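Local structure of Serpin48 (Tenebrio molitor, 3OZQ) at residues T90-N95 and A168-A173. The protein acts as a highly specific serpin of insect innate immunity, inhibiting the serine protease SPE. Numbering follows the deposited sequence.
Sequences TLHTAN and ALYFNA
H92 lays its imidazole over the phenol end of Y170, the rings 7° from parallel but displaced, so that little beyond the phenol hydroxyl sits under the imidazole. Y170 OH lies beneath the middle of that ring, 3.4 Å from its plane. The same displacement sets H92 CB over the face of the Y170 ring, a CH-pi contact 3.8 Å from its centroid. With chi1 of Y170 at 72°, CG sits between the backbone N and the carbonyl carbon, and the ring leans toward strand 90-95. T90 CG2 approaches the other face of the imidazole near its rim, while Y170 OH is fixed by a hydrogen bond to Q145 OE1.

Beneath this pair the backbones run antiparallel. H92 N donates to Y170 O at 2.9 Å and Y170 N returns a bond to H92 O; T90-N172 and A94-A168 are likewise doubly hydrogen-bonded pairs. The two strands belong to the serpin central sheet A. Strand 163-174 pairs directly with strand 310-321 near L169, while A173 bonds to V326 of the short strand 325-326, consistent with a reactive loop whose hinge is only partially inserted.

How the two faces of a sheet serve different layers is plain here. A94 CB and A168 CB, 4.3 Å apart, share the H92 side with helix 129-143, packing against W139 and V140 respectively. On the reverse, L91 CG is anti to its own backbone N (chi1 179°), which brings CD1 to within 4.0 Å of L169 CD2 and 4.1 Å of F171 CD1, and all three side chains rest on F368 of strand 365-372.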
loop_
_atom_site.group_PDB
_atom_site.type_symbol
_atom_site.label_atom_id
_atom_site.label_comp_id
_atom_site.label_asym_id
_atom_site.label_seq_id
_atom_site.Cartn_x
_atom_site.Cartn_y
_atom_site.Cartn_z
ATOM N N THR A 90 11.923 -5.725 -5.255
ATOM C CA THR A 90 12.187 -5.099 -3.961
ATOM C C THR A 90 11.114 -4.102 -3.532
ATOM O O THR A 90 10.748 -3.192 -4.284
ATOM C CB THR A 90 13.520 -4.344 -3.978
ATOM O OG1 THR A 90 14.463 -5.053 -4.790
ATOM C CG2 THR A 90 14.067 -4.189 -2.554
ATOM N N LEU A 91 10.622 -4.271 -2.315
ATOM C CA LEU A 91 9.821 -3.245 -1.667
ATOM C C LEU A 91 10.746 -2.312 -0.887
ATOM O O LEU A 91 11.539 -2.770 -0.065
ATOM C CB LEU A 91 8.817 -3.887 -0.721
ATOM C CG LEU A 91 7.929 -2.904 0.036
ATOM C CD1 LEU A 91 7.041 -2.146 -0.962
ATOM C CD2 LEU A 91 7.096 -3.663 1.048
ATOM N N HIS A 92 10.666 -1.014 -1.171
ATOM C CA HIS A 92 11.421 -0.003 -0.439
ATOM C C HIS A 92 10.474 0.697 0.523
ATOM O O HIS A 92 9.406 1.152 0.129
ATOM C CB HIS A 92 12.045 1.019 -1.401
ATOM C CG HIS A 92 13.015 0.419 -2.374
ATOM N ND1 HIS A 92 12.617 -0.199 -3.539
ATOM C CD2 HIS A 92 14.367 0.322 -2.341
ATOM C CE1 HIS A 92 13.680 -0.641 -4.189
ATOM N NE2 HIS A 92 14.754 -0.340 -3.481
ATOM N N THR A 93 10.856 0.759 1.794
ATOM C CA THR A 93 10.033 1.419 2.795
ATOM C C THR A 93 10.904 2.312 3.648
ATOM O O THR A 93 12.057 1.987 3.927
ATOM C CB THR A 93 9.334 0.386 3.703
ATOM O OG1 THR A 93 10.288 -0.169 4.618
ATOM C CG2 THR A 93 8.749 -0.725 2.878
ATOM N N ALA A 94 10.360 3.450 4.044
ATOM C CA ALA A 94 10.998 4.292 5.036
ATOM C C ALA A 94 9.931 4.547 6.070
ATOM O O ALA A 94 9.101 5.439 5.901
ATOM C CB ALA A 94 11.466 5.585 4.421
ATOM N N ASN A 95 9.941 3.737 7.122
ATOM C CA ASN A 95 8.945 3.814 8.170
ATOM C C ASN A 95 9.620 4.263 9.448
ATOM O O ASN A 95 10.654 3.723 9.846
ATOM C CB ASN A 95 8.248 2.461 8.389
ATOM C CG ASN A 95 7.493 1.977 7.153
ATOM O OD1 ASN A 95 7.035 0.818 7.092
ATOM N ND2 ASN A 95 7.362 2.856 6.156
ATOM N N ALA A 168 6.580 5.739 4.148
ATOM C CA ALA A 168 6.820 6.006 2.743
ATOM C C ALA A 168 7.284 4.721 2.094
ATOM O O ALA A 168 8.115 4.009 2.655
ATOM C CB ALA A 168 7.874 7.045 2.578
ATOM N N LEU A 169 6.757 4.427 0.913
ATOM C CA LEU A 169 7.178 3.225 0.190
ATOM C C LEU A 169 6.882 3.251 -1.294
ATOM O O LEU A 169 6.128 4.083 -1.794
ATOM C CB LEU A 169 6.599 1.925 0.795
ATOM C CG LEU A 169 5.144 1.718 1.260
ATOM C CD1 LEU A 169 4.159 2.762 0.820
ATOM C CD2 LEU A 169 4.592 0.293 0.981
ATOM N N TYR A 170 7.495 2.300 -1.984
ATOM C CA TYR A 170 7.276 2.090 -3.397
ATOM C C TYR A 170 7.876 0.735 -3.729
ATOM O O TYR A 170 8.741 0.235 -3.004
ATOM C CB TYR A 170 7.917 3.201 -4.232
ATOM C CG TYR A 170 9.426 3.163 -4.286
ATOM C CD1 TYR A 170 10.085 2.471 -5.295
ATOM C CD2 TYR A 170 10.196 3.829 -3.334
ATOM C CE1 TYR A 170 11.468 2.438 -5.356
ATOM C CE2 TYR A 170 11.584 3.799 -3.383
ATOM C CZ TYR A 170 12.214 3.100 -4.402
ATOM O OH TYR A 170 13.588 3.060 -4.463
ATOM N N PHE A 171 7.404 0.150 -4.822
ATOM C CA PHE A 171 7.721 -1.220 -5.194
ATOM C C PHE A 171 8.488 -1.218 -6.507
ATOM O O PHE A 171 8.244 -0.383 -7.375
ATOM C CB PHE A 171 6.422 -2.001 -5.388
ATOM C CG PHE A 171 6.613 -3.486 -5.516
ATOM C CD1 PHE A 171 7.192 -4.214 -4.490
ATOM C CD2 PHE A 171 6.198 -4.161 -6.660
ATOM C CE1 PHE A 171 7.356 -5.596 -4.602
ATOM C CE2 PHE A 171 6.359 -5.539 -6.773
ATOM C CZ PHE A 171 6.933 -6.257 -5.738
ATOM N N ASN A 172 9.411 -2.161 -6.644
ATOM C CA ASN A 172 10.167 -2.317 -7.876
ATOM C C ASN A 172 10.145 -3.766 -8.350
ATOM O O ASN A 172 10.591 -4.665 -7.630
ATOM C CB ASN A 172 11.602 -1.845 -7.671
ATOM C CG ASN A 172 12.491 -2.170 -8.852
ATOM O OD1 ASN A 172 12.634 -1.366 -9.780
ATOM N ND2 ASN A 172 13.088 -3.358 -8.832
ATOM N N ALA A 173 9.607 -3.993 -9.551
ATOM C CA ALA A 173 9.490 -5.339 -10.103
ATOM C C ALA A 173 9.591 -5.351 -11.619
ATOM O O ALA A 173 9.420 -4.322 -12.280
ATOM C CB ALA A 173 8.188 -6.012 -9.659
#